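Long-range contact in mandalate racemase/muconate lactonizing enzyme (Unidentified, PDB 4E4U), which is a putative enolase-superfamily enzyme of the mandelate racemase/muconate lactonizing family, whose substrate and reaction are not established: residues Gly169-Val183 with Gln389-Ala403. Numbering follows the deposited sequence.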
loop_
_atom_site.group_PDB
_atom_site.type_symbol
_atom_site.label_atom_id
_atom_site.label_comp_id
_atom_site.label_asym_id
_atom_site.label_seq_id
_atom_site.Cartn_x
_atom_site.Cartn_y
_atom_site.Cartn_z
ATOM N N GLY A 169 12.761 -32.127 -12.026
ATOM C CA GLY A 169 13.875 -32.665 -11.264
ATOM C C GLY A 169 13.582 -32.799 -9.781
ATOM O O GLY A 169 12.468 -32.535 -9.332
ATOM N N PRO A 170 14.588 -33.204 -9.000
ATOM C CA PRO A 170 14.364 -33.493 -7.581
ATOM C C PRO A 170 13.918 -32.282 -6.772
ATOM O O PRO A 170 14.333 -31.139 -7.017
ATOM C CB PRO A 170 15.748 -33.928 -7.094
ATOM C CG PRO A 170 16.435 -34.448 -8.322
ATOM C CD PRO A 170 15.962 -33.530 -9.417
ATOM N N TYR A 171 13.050 -32.550 -5.805
ATOM C CA TYR A 171 12.755 -31.599 -4.749
ATOM C C TYR A 171 13.480 -32.096 -3.508
ATOM O O TYR A 171 13.387 -33.271 -3.157
ATOM C CB TYR A 171 11.246 -31.478 -4.512
ATOM C CG TYR A 171 10.475 -32.781 -4.531
ATOM C CD1 TYR A 171 10.020 -33.324 -5.726
ATOM C CD2 TYR A 171 10.152 -33.439 -3.352
ATOM C CE1 TYR A 171 9.296 -34.498 -5.749
ATOM C CE2 TYR A 171 9.428 -34.614 -3.364
ATOM C CZ TYR A 171 9.000 -35.140 -4.568
ATOM O OH TYR A 171 8.275 -36.310 -4.600
ATOM N N THR A 172 14.230 -31.213 -2.859
ATOM C CA THR A 172 15.142 -31.647 -1.809
ATOM C C THR A 172 14.918 -30.862 -0.536
ATOM O O THR A 172 14.178 -29.874 -0.523
ATOM C CB THR A 172 16.626 -31.465 -2.207
ATOM O OG1 THR A 172 17.032 -30.114 -1.949
ATOM C CG2 THR A 172 16.862 -31.821 -3.675
ATOM N N ALA A 173 15.592 -31.288 0.528
ATOM C CA ALA A 173 15.537 -30.607 1.813
ATOM C C ALA A 173 16.049 -29.172 1.739
ATOM O O ALA A 173 15.790 -28.389 2.641
ATOM C CB ALA A 173 16.324 -31.388 2.862
ATOM N N TYR A 174 16.766 -28.831 0.668
ATOM C CA TYR A 174 17.361 -27.501 0.525
ATOM C C TYR A 174 16.657 -26.652 -0.520
ATOM O O TYR A 174 17.069 -25.523 -0.783
ATOM C CB TYR A 174 18.860 -27.623 0.212
ATOM C CG TYR A 174 19.560 -28.436 1.273
ATOM C CD1 TYR A 174 19.953 -27.857 2.472
ATOM C CD2 TYR A 174 19.793 -29.794 1.093
ATOM C CE1 TYR A 174 20.564 -28.609 3.464
ATOM C CE2 TYR A 174 20.407 -30.555 2.076
ATOM C CZ TYR A 174 20.799 -29.960 3.255
ATOM O OH TYR A 174 21.406 -30.710 4.240
ATOM N N SER A 175 15.589 -27.181 -1.109
ATOM C CA SER A 175 14.756 -26.378 -1.994
ATOM C C SER A 175 14.213 -25.175 -1.205
ATOM O O SER A 175 14.031 -25.268 0.017
ATOM C CB SER A 175 13.625 -27.231 -2.577
ATOM O OG SER A 175 14.151 -28.213 -3.457
ATOM N N GLY A 176 13.970 -24.041 -1.857
ATOM C CA GLY A 176 14.065 -23.882 -3.298
ATOM C C GLY A 176 15.468 -23.713 -3.848
ATOM O O GLY A 176 16.377 -23.249 -3.154
ATOM N N HIS A 177 15.633 -24.087 -5.113
ATOM C CA HIS A 177 16.897 -23.909 -5.813
ATOM C C HIS A 177 16.637 -23.327 -7.207
ATOM O O HIS A 177 15.492 -23.034 -7.571
ATOM C CB HIS A 177 17.690 -25.219 -5.862
ATOM C CG HIS A 177 16.932 -26.360 -6.465
ATOM N ND1 HIS A 177 16.396 -27.377 -5.709
ATOM C CD2 HIS A 177 16.603 -26.627 -7.750
ATOM C CE1 HIS A 177 15.783 -28.237 -6.505
ATOM N NE2 HIS A 177 15.893 -27.802 -7.750
ATOM N N GLN A 178 17.698 -23.140 -7.978
ATOM C CA GLN A 178 17.598 -22.502 -9.289
ATOM C C GLN A 178 17.811 -23.560 -10.371
ATOM O O GLN A 178 18.923 -24.072 -10.533
ATOM C CB GLN A 178 18.636 -21.377 -9.390
ATOM C CG GLN A 178 18.612 -20.579 -10.693
ATOM C CD GLN A 178 17.576 -19.452 -10.737
ATOM O OE1 GLN A 178 16.959 -19.221 -11.780
ATOM N NE2 GLN A 178 17.423 -18.717 -9.635
ATOM N N LEU A 179 16.749 -23.899 -11.103
ATOM C CA LEU A 179 16.834 -24.958 -12.111
ATOM C C LEU A 179 17.870 -24.643 -13.179
ATOM O O LEU A 179 17.978 -23.509 -13.642
ATOM C CB LEU A 179 15.490 -25.170 -12.806
ATOM C CG LEU A 179 14.304 -25.532 -11.923
ATOM C CD1 LEU A 179 13.064 -25.725 -12.787
ATOM C CD2 LEU A 179 14.591 -26.777 -11.096
ATOM N N SER A 180 18.618 -25.663 -13.585
ATOM C CA SER A 180 19.594 -25.518 -14.660
ATOM C C SER A 180 18.908 -25.308 -16.005
ATOM O O SER A 180 17.729 -25.623 -16.172
ATOM C CB SER A 180 20.449 -26.776 -14.760
ATOM O OG SER A 180 19.684 -27.830 -15.322
ATOM N N LEU A 181 19.660 -24.802 -16.975
ATOM C CA LEU A 181 19.148 -24.662 -18.337
ATOM C C LEU A 181 18.686 -25.996 -18.918
ATOM O O LEU A 181 17.671 -26.052 -19.604
ATOM C CB LEU A 181 20.204 -24.051 -19.254
ATOM C CG LEU A 181 20.502 -22.581 -18.975
ATOM C CD1 LEU A 181 21.791 -22.195 -19.679
ATOM C CD2 LEU A 181 19.346 -21.693 -19.424
ATOM N N GLU A 182 19.428 -27.070 -18.663
ATOM C CA GLU A 182 19.020 -28.368 -19.188
ATOM C C GLU A 182 17.680 -28.819 -18.606
ATOM O O GLU A 182 16.852 -29.403 -19.313
ATOM C CB GLU A 182 20.104 -29.412 -18.956
ATOM C CG GLU A 182 21.279 -29.216 -19.889
ATOM C CD GLU A 182 22.366 -30.239 -19.684
ATOM O OE1 GLU A 182 22.710 -30.522 -18.514
ATOM O OE2 GLU A 182 22.877 -30.751 -20.699
ATOM N N VAL A 183 17.446 -28.538 -17.327
ATOM C CA VAL A 183 16.166 -28.893 -16.729
ATOM C C VAL A 183 15.056 -27.983 -17.262
ATOM O O VAL A 183 13.969 -28.462 -17.585
ATOM C CB VAL A 183 16.234 -28.902 -15.192
ATOM C CG1 VAL A 183 14.847 -29.046 -14.580
ATOM C CG2 VAL A 183 17.146 -30.033 -14.725
ATOM N N GLN A 389 8.890 -38.560 0.576
ATOM C CA GLN A 389 10.108 -37.975 1.138
ATOM C C GLN A 389 10.710 -36.950 0.191
ATOM O O GLN A 389 10.439 -36.972 -1.017
ATOM C CB GLN A 389 11.152 -39.062 1.440
ATOM C CG GLN A 389 10.680 -40.056 2.483
ATOM C CD GLN A 389 11.711 -41.086 2.913
ATOM O OE1 GLN A 389 11.423 -41.919 3.775
ATOM N NE2 GLN A 389 12.907 -41.045 2.323
ATOM N N MET A 390 11.516 -36.041 0.738
ATOM C CA MET A 390 12.285 -35.116 -0.088
ATOM C C MET A 390 13.719 -35.603 -0.211
ATOM O O MET A 390 14.210 -36.324 0.659
ATOM C CB MET A 390 12.242 -33.697 0.486
ATOM C CG MET A 390 10.824 -33.223 0.749
ATOM S SD MET A 390 10.649 -31.470 1.056
ATOM C CE MET A 390 10.874 -30.796 -0.587
ATOM N N GLY A 391 14.385 -35.216 -1.294
ATOM C CA GLY A 391 15.773 -35.581 -1.504
ATOM C C GLY A 391 16.651 -35.113 -0.361
ATOM O O GLY A 391 16.444 -34.035 0.194
ATOM N N GLU A 392 17.640 -35.921 -0.005
ATOM C CA GLU A 392 18.488 -35.590 1.129
ATOM C C GLU A 392 19.550 -34.530 0.811
ATOM O O GLU A 392 19.907 -33.725 1.674
ATOM C CB GLU A 392 19.151 -36.853 1.675
ATOM C CG GLU A 392 19.927 -36.597 2.940
ATOM C CD GLU A 392 20.499 -37.853 3.545
ATOM O OE1 GLU A 392 20.512 -38.901 2.856
ATOM O OE2 GLU A 392 20.932 -37.786 4.716
ATOM N N HIS A 393 20.049 -34.518 -0.421
ATOM C CA HIS A 393 21.151 -33.629 -0.779
ATOM C C HIS A 393 20.712 -32.520 -1.723
ATOM O O HIS A 393 19.747 -32.686 -2.466
ATOM C CB HIS A 393 22.283 -34.428 -1.426
ATOM C CG HIS A 393 22.723 -35.608 -0.618
ATOM N ND1 HIS A 393 23.494 -35.486 0.516
ATOM C CD2 HIS A 393 22.493 -36.931 -0.781
ATOM C CE1 HIS A 393 23.724 -36.689 1.018
ATOM N NE2 HIS A 393 23.128 -37.582 0.250
ATOM N N PRO A 394 21.424 -31.379 -1.703
ATOM C CA PRO A 394 21.075 -30.314 -2.647
ATOM C C PRO A 394 21.261 -30.805 -4.075
ATOM O O PRO A 394 22.143 -31.628 -4.337
ATOM C CB PRO A 394 22.113 -29.222 -2.349
ATOM C CG PRO A 394 22.593 -29.502 -0.978
ATOM C CD PRO A 394 22.556 -31.000 -0.841
ATOM N N VAL A 395 20.436 -30.301 -4.986
ATOM C CA VAL A 395 20.569 -30.612 -6.408
ATOM C C VAL A 395 21.887 -30.061 -6.960
ATOM O O VAL A 395 22.269 -28.933 -6.650
ATOM C CB VAL A 395 19.374 -30.036 -7.215
ATOM C CG1 VAL A 395 19.698 -29.952 -8.703
ATOM C CG2 VAL A 395 18.121 -30.872 -6.982
ATOM N N ASP A 396 22.589 -30.860 -7.759
ATOM C CA ASP A 396 23.786 -30.386 -8.435
ATOM C C ASP A 396 23.341 -29.911 -9.812
ATOM O O ASP A 396 22.495 -30.546 -10.439
ATOM C CB ASP A 396 24.803 -31.521 -8.557
ATOM C CG ASP A 396 26.154 -31.056 -9.089
ATOM O OD1 ASP A 396 26.213 -30.490 -10.203
ATOM O OD2 ASP A 396 27.162 -31.266 -8.385
ATOM N N VAL A 397 23.899 -28.795 -10.278
ATOM C CA VAL A 397 23.468 -28.189 -11.538
ATOM C C VAL A 397 23.669 -29.126 -12.737
ATOM O O VAL A 397 22.953 -29.032 -13.739
ATOM C CB VAL A 397 24.149 -26.808 -11.773
ATOM C CG1 VAL A 397 25.651 -26.961 -11.986
ATOM C CG2 VAL A 397 23.506 -26.070 -12.943
ATOM N N LYS A 398 24.619 -30.052 -12.620
ATOM C CA LYS A 398 24.897 -30.987 -13.703
ATOM C C LYS A 398 24.002 -32.230 -13.671
ATOM O O LYS A 398 24.025 -33.040 -14.597
ATOM C CB LYS A 398 26.382 -31.376 -13.709
ATOM C CG LYS A 398 27.315 -30.192 -13.960
ATOM C CD LYS A 398 28.771 -30.604 -14.159
ATOM C CE LYS A 398 29.636 -29.370 -14.384
ATOM N NZ LYS A 398 31.034 -29.624 -14.811
ATOM N N ASP A 399 23.199 -32.367 -12.619
ATOM C CA ASP A 399 22.354 -33.551 -12.452
ATOM C C ASP A 399 21.048 -33.459 -13.243
ATOM O O ASP A 399 20.406 -32.406 -13.281
ATOM C CB ASP A 399 22.059 -33.781 -10.968
ATOM C CG ASP A 399 21.407 -35.127 -10.700
ATOM O OD1 ASP A 399 21.508 -36.027 -11.563
ATOM O OD2 ASP A 399 20.800 -35.286 -9.620
ATOM N N LEU A 400 20.653 -34.566 -13.866
ATOM C CA LEU A 400 19.429 -34.604 -14.665
ATOM C C LEU A 400 18.415 -35.631 -14.149
ATOM O O LEU A 400 17.559 -36.096 -14.897
ATOM C CB LEU A 400 19.755 -34.861 -16.142
ATOM C CG LEU A 400 20.512 -33.731 -16.848
ATOM C CD1 LEU A 400 20.697 -34.012 -18.336
ATOM C CD2 LEU A 400 19.791 -32.416 -16.649
ATOM N N ALA A 401 18.507 -35.964 -12.864
ATOM C CA ALA A 401 17.592 -36.918 -12.238
ATOM C C ALA A 401 16.155 -36.401 -12.244
ATOM O O ALA A 401 15.927 -35.193 -12.204
ATOM C CB ALA A 401 18.040 -37.214 -10.807
ATOM N N PRO A 402 15.176 -37.319 -12.304
ATOM C CA PRO A 402 13.764 -36.919 -12.267
ATOM C C PRO A 402 13.279 -36.565 -10.857
ATOM O O PRO A 402 13.930 -36.912 -9.869
ATOM C CB PRO A 402 13.033 -38.165 -12.783
ATOM C CG PRO A 402 13.939 -39.298 -12.444
ATOM C CD PRO A 402 15.339 -38.760 -12.573
ATOM N N ALA A 403 12.143 -35.875 -10.780
ATOM C CA ALA A 403 11.500 -35.567 -9.506
ATOM C C ALA A 403 11.102 -36.844 -8.772
ATOM O O ALA A 403 11.158 -36.908 -7.545
ATOM C CB ALA A 403 10.276 -34.674 -9.726
HETATM O O HOH W 1 11.417 -34.571 -12.984
HETATM O O HOH W 2 12.678 -35.525 -5.567
HETATM O O HOH W 3 18.203 -28.569 -3.859
HETATM O O HOH W 4 22.276 -33.142 3.331
HETATM O O HOH W 5 21.302 -30.080 -15.161
HETATM O O HOH W 6 23.620 -28.606 -16.444
#
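Gly169 meets Ala401 where the C-terminal tail of this enolase-superfamily chain lies along the loop between strand 162-165 and helix 181-198 of the barrel domain; a CA-H...O contact joins Gly169 CA to Ala401 O at 3.4 Å. Pro170 sets its CG against Ala401 CB. At Tyr171 the ring has the methyl CE of Met390 at its edge, 3.9 Å from Tyr171 CD2, and water 2 lies above the centre of one face, accepting from Tyr171 N and donating to Ala403 O. A single beta bridge pairs Thr172 with Gly391: Gly391 N donates to Tyr171 O (2.9 Å, 165° at the hydrogen), and Ala173 N donates to Gly391 O. An ST turn, with Tyr174 N bonded to Thr172 OG1, leads into the Tyr174 ring, whose edge meets Glu392 O while Pro394 CG approaches Tyr174 CD2 at 3.5 Å. Arg75 NE of a neighbouring subunit is hydrogen-bonded to Ala173 O, so this end borders a subunit interface. His177 offers a ring face to Val395, a CH-pi contact in which, in the conformer given, Val395 CB stands 4.1 Å from the ring centroid, 11° off the normal. Ser180 is the N-cap of helix 181-198: with OG between the backbone N and the carbonyl carbon (chi1 73°), it accepts from Val183 N, while Ser180 CB touches Val397 CG2. Finally, Leu400 CD2 touches Val183 CG2 and lies 3.8 Å from Glu182 CB.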